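Local structure of chitinase (Chromobacterium violaceum, 4TXG) at residues 165-176 with 213-221. The protein probably hydrolyses the glycosidic bonds of chitin, as a family 18 glycoside hydrolase, and probably binds the polysaccharide as well. Sequence-based numbering, arbitrary orientation.
Sequences TGKDGSPAYLAS and MSWPGVAGA. With CS (cesium ion), chain N.
Lys167 NZ donates to the backbone O of Ser214 at 2.8 Å, approaching almost in line with the carbonyl bond (C=O...N angle 167°). The lysine CG stands beside the backbone N; the chain bends at chi2 and is extended from there on, which carries the ammonium to this carbonyl; on the way CE passes Met213 CG, the side chains running in opposite directions. NZ also lies 4.6 Å from the centroid of the five-membered ring of Trp215, 30° off its normal, an off-centre cation-pi contact. The indole is fixed at its edge as well: NE1 meets a lone pair of Thr165 O in the carbonyl plane at 3.0 Å, through a bent bond (N-H...O 147°), the acceptor lying in the ring plane. These two hydrogen bonds join two irregular loops of the family 18 TIM barrel, one following strand 155-161 and the other preceding helix 231-242. Leu174 covers one indole face, CD1 standing 3.7 Å from the five-membered-ring centroid in a CH-pi contact and CD2 lying 3.6 Å from CE2; Met213 CG is on the opposite face, toward the rim. Met213 SD meets Thr165 CG2 at 3.6 Å, the side chains crossing at about a right angle. Leu174 CD1 also reaches Ala221 CB. Beyond it Ser176 CB packs against Gly220 O, which accepts a hydrogen bond from Tyr239 OH, while Ser176 O binds a cesium ion together with Ile178 O and two waters.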
ATOM      1  N   THR A 165      24.680   1.245   1.939  1.00  9.66           N
ATOM      2  CA  THR A 165      25.753   1.817   1.143  1.00  9.83           C
ATOM      3  C   THR A 165      27.045   1.039   1.299  1.00 13.79           C
ATOM      4  O   THR A 165      27.981   1.223   0.525  1.00 10.91           O
ATOM      5  CB  THR A 165      26.025   3.267   1.543  1.00 13.78           C
ATOM      6  OG1 THR A 165      26.541   3.290   2.882  1.00 15.53           O
ATOM      7  CG2 THR A 165      24.742   4.073   1.481  1.00 13.74           C
ATOM      8  N   GLY A 166      27.090   0.189   2.320  1.00 12.35           N
ATOM      9  CA  GLY A 166      28.284  -0.582   2.616  1.00 15.90           C
ATOM     10  C   GLY A 166      29.425   0.191   3.258  1.00 17.04           C
ATOM     11  O   GLY A 166      30.491  -0.376   3.493  1.00 17.55           O
ATOM     12  N   LYS A 167      29.222   1.470   3.556  1.00 15.14           N
ATOM     13  CA  LYS A 167      30.336   2.294   4.044  1.00 17.62           C
ATOM     14  C   LYS A 167      30.789   1.898   5.454  1.00 20.94           C
ATOM     15  O   LYS A 167      31.928   2.173   5.846  1.00 23.76           O
ATOM     16  CB  LYS A 167      29.962   3.779   4.014  1.00 17.97           C
ATOM     17  CG  LYS A 167      29.727   4.341   2.615  1.00 17.96           C
ATOM     18  CD  LYS A 167      30.989   4.276   1.767  1.00 19.59           C
ATOM     19  CE  LYS A 167      30.766   4.874   0.379  1.00 17.37           C
ATOM     20  NZ  LYS A 167      32.027   4.886  -0.423  1.00 19.37           N
ATOM     21  N   ASP A 168      29.910   1.246   6.212  1.00 21.56           N
ATOM     22  CA  ASP A 168      30.268   0.797   7.558  1.00 22.72           C
ATOM     23  C   ASP A 168      30.803  -0.634   7.547  1.00 24.60           C
ATOM     24  O   ASP A 168      31.110  -1.201   8.594  1.00 23.94           O
ATOM     25  CB  ASP A 168      29.065   0.907   8.506  1.00 24.93           C
ATOM     26  CG  ASP A 168      27.902   0.014   8.093  1.00 31.34           C
ATOM     27  OD1 ASP A 168      27.962  -0.600   7.004  1.00 31.77           O
ATOM     28  OD2 ASP A 168      26.911  -0.062   8.854  1.00 34.32           O
ATOM     29  N   GLY A 169      30.904  -1.221   6.359  1.00 22.10           N
ATOM     30  CA  GLY A 169      31.430  -2.567   6.226  1.00 21.17           C
ATOM     31  C   GLY A 169      30.376  -3.656   6.106  1.00 19.47           C
ATOM     32  O   GLY A 169      30.710  -4.808   5.832  1.00 22.50           O
ATOM     33  N   SER A 170      29.108  -3.305   6.310  1.00 14.81           N
ATOM     34  CA  SER A 170      28.018  -4.267   6.142  1.00 16.25           C
ATOM     35  C   SER A 170      27.747  -4.469   4.649  1.00 15.54           C
ATOM     36  O   SER A 170      28.210  -3.672   3.829  1.00 16.79           O
ATOM     37  CB  SER A 170      26.760  -3.788   6.880  1.00 19.93           C
ATOM     38  OG  SER A 170      26.318  -2.531   6.390  1.00 23.01           O
ATOM     39  N   PRO A 171      27.038  -5.552   4.282  1.00 15.65           N
ATOM     40  CA  PRO A 171      26.726  -5.796   2.870  1.00 17.73           C
ATOM     41  C   PRO A 171      26.012  -4.623   2.198  1.00 17.87           C
ATOM     42  O   PRO A 171      25.010  -4.116   2.715  1.00 12.71           O
ATOM     43  CB  PRO A 171      25.812  -7.026   2.923  1.00 18.87           C
ATOM     44  CG  PRO A 171      26.289  -7.777   4.122  1.00 18.14           C
ATOM     45  CD  PRO A 171      26.672  -6.705   5.127  1.00 17.37           C
ATOM     46  N   ALA A 172      26.544  -4.196   1.056  1.00 14.57           N
ATOM     47  CA  ALA A 172      25.952  -3.094   0.311  1.00 12.79           C
ATOM     48  C   ALA A 172      24.933  -3.618  -0.678  1.00 14.22           C
ATOM     49  O   ALA A 172      25.054  -4.734  -1.179  1.00 13.69           O
ATOM     50  CB  ALA A 172      27.033  -2.292  -0.421  1.00 15.39           C
ATOM     51  N   TYR A 173      23.923  -2.805  -0.952  1.00 10.85           N
ATOM     52  CA  TYR A 173      23.029  -3.064  -2.065  1.00 10.27           C
ATOM     53  C   TYR A 173      22.853  -1.756  -2.806  1.00 10.84           C
ATOM     54  O   TYR A 173      22.192  -0.840  -2.321  1.00 11.43           O
ATOM     55  CB  TYR A 173      21.687  -3.621  -1.597  1.00 10.03           C
ATOM     56  CG  TYR A 173      20.828  -4.113  -2.739  1.00 10.23           C
ATOM     57  CD1 TYR A 173      19.984  -3.248  -3.423  1.00 12.75           C
ATOM     58  CD2 TYR A 173      20.876  -5.443  -3.145  1.00 11.31           C
ATOM     59  CE1 TYR A 173      19.199  -3.697  -4.476  1.00 11.01           C
ATOM     60  CE2 TYR A 173      20.097  -5.903  -4.198  1.00 10.96           C
ATOM     61  CZ  TYR A 173      19.256  -5.025  -4.855  1.00 11.46           C
ATOM     62  OH  TYR A 173      18.478  -5.487  -5.896  1.00 11.31           O
ATOM     63  N   LEU A 174      23.473  -1.677  -3.978  1.00 11.40           N
ATOM     64  CA  LEU A 174      23.550  -0.439  -4.743  1.00  8.64           C
ATOM     65  C   LEU A 174      22.601  -0.472  -5.927  1.00  9.33           C
ATOM     66  O   LEU A 174      22.044  -1.522  -6.256  1.00 10.56           O
ATOM     67  CB  LEU A 174      24.980  -0.215  -5.230  1.00  9.04           C
ATOM     68  CG  LEU A 174      26.033  -0.266  -4.120  1.00 11.84           C
ATOM     69  CD1 LEU A 174      27.400   0.066  -4.710  1.00 14.75           C
ATOM     70  CD2 LEU A 174      25.661   0.703  -2.993  1.00 14.91           C
ATOM     71  N   ALA A 175      22.408   0.679  -6.567  1.00 10.87           N
ATOM     72  CA  ALA A 175      21.454   0.758  -7.673  1.00 15.25           C
ATOM     73  C   ALA A 175      21.904  -0.152  -8.817  1.00 16.05           C
ATOM     74  O   ALA A 175      21.094  -0.634  -9.610  1.00 17.70           O
ATOM     75  CB  ALA A 175      21.298   2.209  -8.145  1.00 17.31           C
ATOM     76  N   SER A 176      23.204  -0.416  -8.871  1.00 14.78           N
ATOM     77  CA  SER A 176      23.762  -1.309  -9.875  1.00 18.10           C
ATOM     78  C   SER A 176      23.470  -2.787  -9.600  1.00 17.13           C
ATOM     79  O   SER A 176      23.686  -3.622 -10.472  1.00 18.55           O
ATOM     80  CB  SER A 176      25.276  -1.089  -9.980  1.00 23.26           C
ATOM     81  OG  SER A 176      25.888  -1.170  -8.706  1.00 23.49           O
ATOM     82  N   MET A 213      27.771  10.630  -2.921  1.00 11.42           N
ATOM     83  CA  MET A 213      28.470   9.441  -2.475  1.00 13.08           C
ATOM     84  C   MET A 213      28.976   8.714  -3.706  1.00 12.56           C
ATOM     85  O   MET A 213      28.373   8.798  -4.773  1.00 11.97           O
ATOM     86  CB  MET A 213      27.537   8.556  -1.625  1.00 13.20           C
ATOM     87  CG  MET A 213      28.182   7.278  -1.108  1.00 15.49           C
ATOM     88  SD  MET A 213      27.123   6.442   0.092  1.00 16.13           S
ATOM     89  CE  MET A 213      27.236   7.531   1.517  1.00 17.59           C
ATOM     90  N   SER A 214      30.099   8.017  -3.575  1.00 12.90           N
ATOM     91  CA  SER A 214      30.596   7.224  -4.690  1.00 12.42           C
ATOM     92  C   SER A 214      31.159   5.919  -4.153  1.00 15.70           C
ATOM     93  O   SER A 214      31.376   5.776  -2.946  1.00 17.35           O
ATOM     94  CB  SER A 214      31.652   7.996  -5.494  1.00 16.95           C
ATOM     95  OG  SER A 214      32.823   8.207  -4.731  1.00 24.16           O
ATOM     96  N   TRP A 215      31.376   4.970  -5.052  1.00 14.67           N
ATOM     97  CA  TRP A 215      31.818   3.634  -4.679  1.00 16.52           C
ATOM     98  C   TRP A 215      32.996   3.213  -5.552  1.00 21.44           C
ATOM     99  O   TRP A 215      32.840   2.397  -6.462  1.00 19.99           O
ATOM    100  CB  TRP A 215      30.658   2.636  -4.803  1.00 15.61           C
ATOM    101  CG  TRP A 215      29.551   2.894  -3.813  1.00 14.50           C
ATOM    102  CD1 TRP A 215      29.459   2.400  -2.544  1.00 12.71           C
ATOM    103  CD2 TRP A 215      28.395   3.722  -4.005  1.00 13.85           C
ATOM    104  NE1 TRP A 215      28.319   2.858  -1.940  1.00 13.99           N
ATOM    105  CE2 TRP A 215      27.646   3.671  -2.815  1.00 12.74           C
ATOM    106  CE3 TRP A 215      27.917   4.495  -5.072  1.00 14.88           C
ATOM    107  CZ2 TRP A 215      26.442   4.363  -2.656  1.00 14.06           C
ATOM    108  CZ3 TRP A 215      26.711   5.183  -4.913  1.00 13.81           C
ATOM    109  CH2 TRP A 215      25.996   5.116  -3.714  1.00 12.35           C
ATOM    110  N   PRO A 216      34.181   3.780  -5.273  1.00 21.96           N
ATOM    111  CA  PRO A 216      35.393   3.530  -6.058  1.00 25.50           C
ATOM    112  C   PRO A 216      35.689   2.049  -6.134  1.00 23.27           C
ATOM    113  O   PRO A 216      35.633   1.378  -5.104  1.00 23.88           O
ATOM    114  CB  PRO A 216      36.487   4.260  -5.270  1.00 28.85           C
ATOM    115  CG  PRO A 216      35.767   5.265  -4.456  1.00 26.39           C
ATOM    116  CD  PRO A 216      34.448   4.653  -4.118  1.00 23.90           C
ATOM    117  N   GLY A 217      35.967   1.546  -7.332  1.00 23.96           N
ATOM    118  CA  GLY A 217      36.383   0.167  -7.494  1.00 27.74           C
ATOM    119  C   GLY A 217      35.258  -0.844  -7.571  1.00 30.58           C
ATOM    120  O   GLY A 217      35.501  -2.019  -7.837  1.00 33.40           O
ATOM    121  N   VAL A 218      34.027  -0.405  -7.335  1.00 25.92           N
ATOM    122  CA  VAL A 218      32.884  -1.297  -7.472  1.00 25.38           C
ATOM    123  C   VAL A 218      32.388  -1.295  -8.919  1.00 25.38           C
ATOM    124  O   VAL A 218      31.863  -0.289  -9.414  1.00 19.69           O
ATOM    125  CB  VAL A 218      31.741  -0.908  -6.518  1.00 23.73           C
ATOM    126  CG1 VAL A 218      30.527  -1.824  -6.715  1.00 20.23           C
ATOM    127  CG2 VAL A 218      32.228  -0.940  -5.074  1.00 24.95           C
ATOM    128  N   ALA A 219      32.572  -2.426  -9.593  1.00 25.28           N
ATOM    129  CA  ALA A 219      32.205  -2.550 -10.997  1.00 27.89           C
ATOM    130  C   ALA A 219      30.709  -2.349 -11.189  1.00 24.52           C
ATOM    131  O   ALA A 219      29.896  -2.944 -10.479  1.00 23.96           O
ATOM    132  CB  ALA A 219      32.631  -3.904 -11.540  1.00 31.03           C
ATOM    133  N   GLY A 220      30.353  -1.491 -12.139  1.00 21.24           N
ATOM    134  CA  GLY A 220      28.961  -1.191 -12.410  1.00 18.24           C
ATOM    135  C   GLY A 220      28.426  -0.001 -11.636  1.00 15.32           C
ATOM    136  O   GLY A 220      27.320   0.469 -11.910  1.00 17.54           O
ATOM    137  N   ALA A 221      29.199   0.494 -10.672  1.00 12.21           N
ATOM    138  CA  ALA A 221      28.734   1.604  -9.832  1.00 12.76           C
ATOM    139  C   ALA A 221      29.444   2.920 -10.156  1.00 13.14           C
ATOM    140  O   ALA A 221      29.400   3.864  -9.366  1.00 12.32           O
ATOM    141  CB  ALA A 221      28.915   1.264  -8.355  1.00 15.21           C
TER
HETATM  142 CS    CS N 813      22.370  -5.949 -12.349  1.00152.21          CS
HETATM  143  O   HOH W   1      25.016  -4.401 -12.984  1.00 33.98           O
HETATM  144  O   HOH W   2      21.960  -4.396 -14.840  1.00 55.50           O